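Local coordinates for uncharacterized protein lp_2219 (PDB 3HFQ), which is of uncharacterised function but folds as a seven-bladed beta-propeller of the lactonase family and so may act on a lactone, at residues C52-D57 with G119-T124; V100-Y105 with T109-K114; T237-A242 with G285-D290. The protein carries 1 engineered substitution. All blocks are in the same frame, centred on the assembly; numbering follows the deposited sequence.

Contact 1 (C52-D57 with G119-T124)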
loop_
_atom_site.group_PDB
_atom_site.type_symbol
_atom_site.label_atom_id
_atom_site.label_comp_id
_atom_site.label_asym_id
_atom_site.label_seq_id
_atom_site.Cartn_x
_atom_site.Cartn_y
_atom_site.Cartn_z
ATOM N N CYS A 52 15.454 -2.720 8.916
ATOM C CA CYS A 52 14.890 -1.682 9.758
ATOM C C CYS A 52 13.439 -1.572 9.318
ATOM O O CYS A 52 13.127 -1.715 8.134
ATOM C CB CYS A 52 15.616 -0.351 9.565
ATOM S SG CYS A 52 17.150 -0.239 10.529
ATOM N N LEU A 53 12.558 -1.345 10.283
ATOM C CA LEU A 53 11.135 -1.229 10.023
ATOM C C LEU A 53 10.682 0.203 10.262
ATOM O O LEU A 53 11.052 0.823 11.257
ATOM C CB LEU A 53 10.366 -2.177 10.950
ATOM C CG LEU A 53 8.837 -2.115 10.973
ATOM C CD1 LEU A 53 8.268 -2.502 9.614
ATOM C CD2 LEU A 53 8.329 -3.061 12.050
ATOM N N TYR A 54 9.885 0.725 9.339
ATOM C CA TYR A 54 9.370 2.080 9.449
ATOM C C TYR A 54 7.853 1.967 9.457
ATOM O O TYR A 54 7.263 1.357 8.572
ATOM C CB TYR A 54 9.886 2.920 8.276
ATOM C CG TYR A 54 11.399 3.026 8.290
ATOM C CD1 TYR A 54 12.050 3.813 9.240
ATOM C CD2 TYR A 54 12.181 2.255 7.428
ATOM C CE1 TYR A 54 13.441 3.834 9.335
ATOM C CE2 TYR A 54 13.583 2.268 7.517
ATOM C CZ TYR A 54 14.200 3.054 8.480
ATOM O OH TYR A 54 15.576 3.055 8.602
ATOM N N SER A 55 7.226 2.544 10.476
ATOM C CA SER A 55 5.783 2.446 10.612
ATOM C C SER A 55 5.072 3.753 10.886
ATOM O O SER A 55 5.629 4.666 11.496
ATOM C CB SER A 55 5.448 1.480 11.749
ATOM O OG SER A 55 5.983 1.963 12.976
ATOM N N VAL A 56 3.829 3.826 10.427
ATOM C CA VAL A 56 2.993 4.989 10.669
ATOM C C VAL A 56 2.939 5.029 12.189
ATOM O O VAL A 56 2.895 3.977 12.833
ATOM C CB VAL A 56 1.585 4.772 10.093
ATOM C CG1 VAL A 56 0.637 5.866 10.579
ATOM C CG2 VAL A 56 1.659 4.772 8.570
ATOM N N ASP A 57 2.939 6.224 12.766
ATOM C CA ASP A 57 2.957 6.325 14.213
ATOM C C ASP A 57 2.133 7.484 14.766
ATOM O O ASP A 57 2.109 8.575 14.198
ATOM C CB ASP A 57 4.423 6.433 14.654
ATOM C CG ASP A 57 4.586 6.636 16.140
ATOM O OD1 ASP A 57 3.847 6.002 16.922
ATOM O OD2 ASP A 57 5.477 7.422 16.524
ATOM N N GLY A 119 19.824 3.743 11.109
ATOM C CA GLY A 119 18.430 3.543 10.747
ATOM C C GLY A 119 17.474 4.630 11.202
ATOM O O GLY A 119 16.349 4.713 10.705
ATOM N N ALA A 120 17.915 5.460 12.144
ATOM C CA ALA A 120 17.087 6.541 12.669
ATOM C C ALA A 120 16.746 7.553 11.572
ATOM O O ALA A 120 17.470 7.668 10.584
ATOM C CB ALA A 120 17.805 7.229 13.824
ATOM N N LEU A 121 15.653 8.292 11.761
ATOM C CA LEU A 121 15.197 9.265 10.769
ATOM C C LEU A 121 15.270 10.736 11.169
ATOM O O LEU A 121 15.276 11.079 12.353
ATOM C CB LEU A 121 13.753 8.956 10.372
ATOM C CG LEU A 121 13.468 7.585 9.766
ATOM C CD1 LEU A 121 11.976 7.471 9.474
ATOM C CD2 LEU A 121 14.283 7.400 8.495
ATOM N N THR A 122 15.323 11.593 10.150
ATOM C CA THR A 122 15.354 13.042 10.319
ATOM C C THR A 122 14.533 13.654 9.188
ATOM O O THR A 122 14.758 13.351 8.012
ATOM C CB THR A 122 16.780 13.611 10.233
ATOM O OG1 THR A 122 17.621 12.955 11.189
ATOM C CG2 THR A 122 16.770 15.110 10.524
ATOM N N LEU A 123 13.585 14.513 9.544
ATOM C CA LEU A 123 12.728 15.171 8.557
ATOM C C LEU A 123 13.529 16.123 7.671
ATOM O O LEU A 123 14.375 16.873 8.163
ATOM C CB LEU A 123 11.626 15.954 9.272
ATOM C CG LEU A 123 10.616 16.712 8.409
ATOM C CD1 LEU A 123 9.761 15.726 7.619
ATOM C CD2 LEU A 123 9.739 17.580 9.309
ATOM N N THR A 124 13.258 16.097 6.368
ATOM C CA THR A 124 13.951 16.974 5.432
ATOM C C THR A 124 13.007 17.857 4.618
ATOM O O THR A 124 13.339 19.002 4.313
ATOM C CB THR A 124 14.825 16.182 4.424
ATOM O OG1 THR A 124 14.021 15.216 3.737
ATOM C CG2 THR A 124 15.977 15.477 5.142
#

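Contact 2 (V100-Y105 with T109-K114)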
loop_
_atom_site.group_PDB
_atom_site.type_symbol
_atom_site.label_atom_id
_atom_site.label_comp_id
_atom_site.label_asym_id
_atom_site.label_seq_id
_atom_site.Cartn_x
_atom_site.Cartn_y
_atom_site.Cartn_z
ATOM N N VAL A 100 13.198 7.997 3.453
ATOM C CA VAL A 100 11.912 7.370 3.758
ATOM C C VAL A 100 10.839 8.373 3.339
ATOM O O VAL A 100 10.934 9.557 3.661
ATOM C CB VAL A 100 11.765 7.047 5.272
ATOM C CG1 VAL A 100 10.300 6.761 5.613
ATOM C CG2 VAL A 100 12.617 5.820 5.623
ATOM N N TYR A 101 9.842 7.904 2.596
ATOM C CA TYR A 101 8.758 8.769 2.141
ATOM C C TYR A 101 7.463 8.407 2.859
ATOM O O TYR A 101 7.230 7.242 3.176
ATOM C CB TYR A 101 8.523 8.595 0.640
ATOM C CG TYR A 101 9.748 8.761 -0.226
ATOM C CD1 TYR A 101 10.374 9.999 -0.361
ATOM C CD2 TYR A 101 10.263 7.680 -0.938
ATOM C CE1 TYR A 101 11.496 10.152 -1.181
ATOM C CE2 TYR A 101 11.378 7.820 -1.755
ATOM C CZ TYR A 101 11.988 9.059 -1.876
ATOM O OH TYR A 101 13.105 9.186 -2.669
ATOM N N SER A 102 6.624 9.405 3.119
ATOM C CA SER A 102 5.341 9.153 3.760
ATOM C C SER A 102 4.276 10.057 3.157
ATOM O O SER A 102 4.577 11.155 2.673
ATOM C CB SER A 102 5.425 9.367 5.280
ATOM O OG SER A 102 5.818 10.685 5.613
ATOM N N ALA A 103 3.037 9.577 3.180
ATOM C CA ALA A 103 1.898 10.316 2.643
ATOM C C ALA A 103 0.905 10.584 3.763
ATOM O O ALA A 103 0.580 9.679 4.525
ATOM C CB ALA A 103 1.225 9.499 1.550
ATOM N N ASN A 104 0.412 11.815 3.866
ATOM C CA ASN A 104 -0.550 12.124 4.916
ATOM C C ASN A 104 -1.895 12.503 4.315
ATOM O O ASN A 104 -2.031 13.518 3.635
ATOM C CB ASN A 104 -0.041 13.256 5.811
ATOM C CG ASN A 104 -0.840 13.378 7.097
ATOM O OD1 ASN A 104 -2.062 13.554 7.072
ATOM N ND2 ASN A 104 -0.156 13.281 8.228
ATOM N N TYR A 105 -2.887 11.670 4.591
ATOM C CA TYR A 105 -4.239 11.847 4.079
ATOM C C TYR A 105 -4.911 13.145 4.502
ATOM O O TYR A 105 -5.267 13.972 3.667
ATOM C CB TYR A 105 -5.088 10.656 4.519
ATOM C CG TYR A 105 -6.469 10.597 3.905
ATOM C CD1 TYR A 105 -7.531 11.325 4.444
ATOM C CD2 TYR A 105 -6.718 9.783 2.805
ATOM C CE1 TYR A 105 -8.813 11.244 3.892
ATOM C CE2 TYR A 105 -7.990 9.695 2.245
ATOM C CZ TYR A 105 -9.031 10.420 2.796
ATOM O OH TYR A 105 -10.287 10.311 2.239
ATOM N N THR A 109 -0.255 16.119 2.561
ATOM C CA THR A 109 1.181 16.280 2.395
ATOM C C THR A 109 1.955 15.028 2.023
ATOM O O THR A 109 1.501 13.900 2.225
ATOM C CB THR A 109 1.817 16.813 3.692
ATOM O OG1 THR A 109 1.533 15.902 4.762
ATOM C CG2 THR A 109 1.261 18.178 4.045
ATOM N N ALA A 110 3.143 15.263 1.475
ATOM C CA ALA A 110 4.083 14.214 1.112
ATOM C C ALA A 110 5.310 14.664 1.892
ATOM O O ALA A 110 5.722 15.822 1.803
ATOM C CB ALA A 110 4.370 14.234 -0.384
ATOM N N GLU A 111 5.875 13.771 2.688
ATOM C CA GLU A 111 7.047 14.117 3.478
ATOM C C GLU A 111 8.239 13.236 3.139
ATOM O O GLU A 111 8.075 12.099 2.686
ATOM C CB GLU A 111 6.739 14.009 4.978
ATOM C CG GLU A 111 5.828 15.092 5.560
ATOM C CD GLU A 111 6.070 15.280 7.048
ATOM O OE1 GLU A 111 6.510 14.302 7.693
ATOM O OE2 GLU A 111 5.824 16.384 7.580
ATOM N N VAL A 112 9.436 13.780 3.357
ATOM C CA VAL A 112 10.674 13.062 3.082
ATOM C C VAL A 112 11.560 13.126 4.319
ATOM O O VAL A 112 11.686 14.177 4.950
ATOM C CB VAL A 112 11.441 13.699 1.899
ATOM C CG1 VAL A 112 12.668 12.849 1.548
ATOM C CG2 VAL A 112 10.517 13.847 0.698
HETATM N N MSE A 113 12.161 11.994 4.670
HETATM C CA MSE A 113 13.048 11.903 5.824
HETATM C C MSE A 113 14.317 11.192 5.381
HETATM O O MSE A 113 14.274 10.358 4.478
HETATM C CB MSE A 113 12.373 11.101 6.944
HETATM C CG MSE A 113 11.173 11.795 7.562
HETATM SE SE MSE A 113 9.955 10.546 8.376
HETATM C CE MSE A 113 8.405 11.691 8.562
ATOM N N LYS A 114 15.444 11.517 6.006
ATOM C CA LYS A 114 16.700 10.867 5.647
ATOM C C LYS A 114 17.067 9.824 6.699
ATOM O O LYS A 114 16.842 10.026 7.889
ATOM C CB LYS A 114 17.822 11.904 5.495
ATOM C CG LYS A 114 18.114 12.729 6.734
ATOM C CD LYS A 114 19.202 13.762 6.448
ATOM C CE LYS A 114 19.565 14.556 7.697
ATOM N NZ LYS A 114 20.566 15.623 7.411
HETATM O O HOH W 1 8.843 10.722 5.339
HETATM O O HOH W 2 5.124 11.473 8.162
#

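Contact 3 (T237-A242 with G285-D290)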
loop_
_atom_site.group_PDB
_atom_site.type_symbol
_atom_site.label_atom_id
_atom_site.label_comp_id
_atom_site.label_asym_id
_atom_site.label_seq_id
_atom_site.Cartn_x
_atom_site.Cartn_y
_atom_site.Cartn_z
ATOM N N THR A 237 -24.417 -1.822 -6.356
ATOM C CA THR A 237 -24.591 -0.412 -6.029
ATOM C C THR A 237 -24.273 0.019 -4.601
ATOM O O THR A 237 -24.259 1.215 -4.308
ATOM C CB THR A 237 -26.029 0.021 -6.360
ATOM O OG1 THR A 237 -26.946 -0.938 -5.822
ATOM C CG2 THR A 237 -26.224 0.104 -7.868
ATOM N N ALA A 238 -24.018 -0.936 -3.712
ATOM C CA ALA A 238 -23.702 -0.605 -2.324
ATOM C C ALA A 238 -22.299 -0.013 -2.219
ATOM O O ALA A 238 -21.557 0.013 -3.196
ATOM C CB ALA A 238 -23.819 -1.850 -1.446
ATOM N N HIS A 239 -21.941 0.457 -1.028
ATOM C CA HIS A 239 -20.630 1.061 -0.804
ATOM C C HIS A 239 -19.465 0.137 -1.134
ATOM O O HIS A 239 -19.471 -1.043 -0.797
ATOM C CB HIS A 239 -20.505 1.531 0.655
ATOM C CG HIS A 239 -19.140 2.043 1.018
ATOM N ND1 HIS A 239 -18.073 1.209 1.278
ATOM C CD2 HIS A 239 -18.672 3.307 1.157
ATOM C CE1 HIS A 239 -17.006 1.937 1.563
ATOM N NE2 HIS A 239 -17.342 3.210 1.496
ATOM N N ASN A 240 -18.474 0.682 -1.829
ATOM C CA ASN A 240 -17.279 -0.071 -2.151
ATOM C C ASN A 240 -16.134 0.888 -2.372
ATOM O O ASN A 240 -16.273 1.892 -3.076
ATOM C CB ASN A 240 -17.432 -0.930 -3.406
ATOM C CG ASN A 240 -16.263 -1.893 -3.580
ATOM O OD1 ASN A 240 -16.188 -2.917 -2.903
ATOM N ND2 ASN A 240 -15.331 -1.550 -4.463
ATOM N N GLY A 241 -15.007 0.573 -1.752
ATOM C CA GLY A 241 -13.824 1.392 -1.905
ATOM C C GLY A 241 -12.658 0.478 -2.219
ATOM O O GLY A 241 -12.273 -0.338 -1.388
ATOM N N ALA A 242 -12.107 0.583 -3.424
ATOM C CA ALA A 242 -10.963 -0.250 -3.783
ATOM C C ALA A 242 -9.822 0.202 -2.871
ATOM O O ALA A 242 -9.804 1.351 -2.432
ATOM C CB ALA A 242 -10.604 -0.051 -5.250
ATOM N N GLY A 285 -13.985 -11.902 5.185
ATOM C CA GLY A 285 -13.997 -10.938 6.269
ATOM C C GLY A 285 -14.513 -9.618 5.740
ATOM O O GLY A 285 -14.868 -9.523 4.565
ATOM N N ASP A 286 -14.542 -8.595 6.588
ATOM C CA ASP A 286 -15.039 -7.292 6.172
ATOM C C ASP A 286 -13.926 -6.252 6.055
ATOM O O ASP A 286 -13.077 -6.124 6.940
ATOM C CB ASP A 286 -16.119 -6.815 7.156
ATOM C CG ASP A 286 -16.847 -5.560 6.682
ATOM O OD1 ASP A 286 -17.229 -5.492 5.491
ATOM O OD2 ASP A 286 -17.058 -4.644 7.508
ATOM N N PHE A 287 -13.943 -5.524 4.943
ATOM C CA PHE A 287 -12.983 -4.465 4.652
ATOM C C PHE A 287 -11.512 -4.845 4.496
ATOM O O PHE A 287 -10.679 -4.528 5.350
ATOM C CB PHE A 287 -13.123 -3.336 5.682
ATOM C CG PHE A 287 -14.068 -2.245 5.253
ATOM C CD1 PHE A 287 -15.348 -2.557 4.801
ATOM C CD2 PHE A 287 -13.673 -0.912 5.280
ATOM C CE1 PHE A 287 -16.222 -1.554 4.383
ATOM C CE2 PHE A 287 -14.540 0.099 4.864
ATOM C CZ PHE A 287 -15.817 -0.225 4.415
ATOM N N PRO A 288 -11.175 -5.534 3.394
ATOM C CA PRO A 288 -9.800 -5.954 3.105
ATOM C C PRO A 288 -8.980 -4.758 2.599
ATOM O O PRO A 288 -8.895 -4.511 1.392
ATOM C CB PRO A 288 -9.984 -7.028 2.035
ATOM C CG PRO A 288 -11.236 -6.568 1.315
ATOM C CD PRO A 288 -12.125 -6.181 2.469
ATOM N N ARG A 289 -8.371 -4.032 3.532
ATOM C CA ARG A 289 -7.580 -2.847 3.207
ATOM C C ARG A 289 -6.206 -3.137 2.606
ATOM O O ARG A 289 -5.635 -2.287 1.925
ATOM C CB ARG A 289 -7.440 -1.974 4.458
ATOM C CG ARG A 289 -6.733 -0.640 4.245
ATOM C CD ARG A 289 -7.086 0.322 5.375
ATOM N NE ARG A 289 -6.168 1.456 5.455
ATOM C CZ ARG A 289 -6.529 2.684 5.803
ATOM N NH1 ARG A 289 -7.795 2.946 6.098
ATOM N NH2 ARG A 289 -5.623 3.652 5.867
ATOM N N ASP A 290 -5.666 -4.326 2.854
ATOM C CA ASP A 290 -4.367 -4.668 2.281
ATOM C C ASP A 290 -4.200 -6.174 2.142
ATOM O O ASP A 290 -4.883 -6.955 2.804
ATOM C CB ASP A 290 -3.226 -4.094 3.134
ATOM C CG ASP A 290 -1.890 -4.088 2.396
ATOM O OD1 ASP A 290 -1.897 -4.035 1.148
ATOM O OD2 ASP A 290 -0.830 -4.114 3.062
#

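Contact 1 (C52-D57 with G119-T124)
Y54 and L121 both place CG anti to their own carbonyl carbon (chi1 -62° and -59°), which sends the phenol from strand 52-59 and the isobutyl group from the start of strand 121-128 toward each other. Both leucine methyls touch the CD1-CE1 side of the ring, the leucine coming in at a slant to the phenol: CD1 of L121 lies 3.7 Å from CD1 of Y54, and CD2 of L121 reaches CE1 of Y54 at 3.8 Å. At the far end of the ring, the hydroxyl OH of Y54 donates a hydrogen bond of 2.8 Å to the carbonyl O of G119. That oxygen sits at the ring edge, near its plane, and the hydroxyl meets it in the carbonyl plane on a lone pair, with a C=O...donor angle of 121°. Beyond the bond, SG of C52 packs against CA of G119 at 4.0 Å. G119 has positive phi, and a beta carbon there would press on its preceding carbonyl and on the C52 sulfur. The contact joins neighbouring propeller blades, where Y54 also packs on A67 of its own sheet and on I115 of the next; N79 OD1 accepts a bond from the backbone N of L121. A phenylalanine in place of Y54 would keep the leucine contact but would probably leave the buried carbonyl of G119 without this donor and the ring end less firmly placed. The chemistry thus divides along one ring, apolar where L121 lies and polar at the hydroxyl, so a directed bond and an apolar touch together join the loop before strand 121-128 to the adjacent blade.

Contact 2 (V100-Y105 with T109-K114)
Y101 and V112 form a non-hydrogen-bonded antiparallel pair, and their side chains leave the sheet together, running alongside one another. CG2 of V112 meets the edge of the tyrosine ring, in its plane, 4.0 Å from CD1 of Y101. The opposite face of the hairpin carries the S102-E111 and N104-T109 pairs. With chi1 of 58°, OG1 of T109 is tucked between its backbone N and carbonyl carbon, where it lies 3.3 Å from CB of N104. OG of S102 rests 3.5 Å from CB of E111, and a water joins that hydroxyl to OE1 of E111; a second water connects it to the backbone O of V100. The methyl CE of selenomethionine M113 comes within 4.0 Å of the same hydroxyl. Backbone bonds tie the strands, among them E111 N to S102 O at 2.9 Å, with an N-H...O angle of 172°. The far polar ends are bonded outside the hairpin: Y101 OH to D94, N104 ND2 to T86 O, E111 OE2 to T126 OG1. The hairpin forms the middle of a four-stranded blade, between strands 90-94 and 121-128, and Y101, A103 and A110 pack on strands 143-148 and 154-158 of the next.

Contact 3 (T237-A242 with G285-D290)
H239 and F287 meet between two loops of the seven-bladed beta-propeller, each leading into the first strand of a blade, 241-247 and 290-293. The touch is slight and lies at the surface. Neither ring covers the face of the other: they approach rim to rim, with centroids 5.9 Å apart and planes only 8° from parallel, although the side chains themselves cross at about a right angle. No hydrogen bond links the segments. The firmer side is that of F287. Its backbone N is bonded to OD1 of N262, the two carboxylate oxygens of the preceding D286 are held by N262 and N306, and its ring packs on R259 and N306. Here the chain takes positive phi, 64°, at F287 and then makes an inverse gamma turn centred on P288, whose carbonyl O receives S257 OG. The looser side belongs to H239, which is exposed to solvent. Its CG stands anti to the backbone N (chi1 174°), carrying the imidazole out toward the phenyl rim, and across the two segments that rim is all it meets. The whole contact comes down to one phenyl atom: CZ of F287 is 3.8 Å from CE1 of H239 and 4.1 Å from ND1 of H239.

Overall arrangement
Contacts 1 and 2 lie on the same side of the propeller, their centres 10 Å apart, and they share the blade built from strands 90-94, 99-104, 109-115 and 121-128. Contact 2 is a hairpin within that blade, nested along the chain inside the span closed by contact 1, which ties the same blade to the preceding one. T122 O and K114 N, 2.8 Å apart, join them as a probable hydrogen bond. Contact 3 follows later in the sequence and stands across the ring, 29 Å from contact 1 and 26 Å from contact 2 between centres. Contact 2 thus holds one blade together, while contacts 1 and 3 join neighbouring blades on opposite sides of the ring.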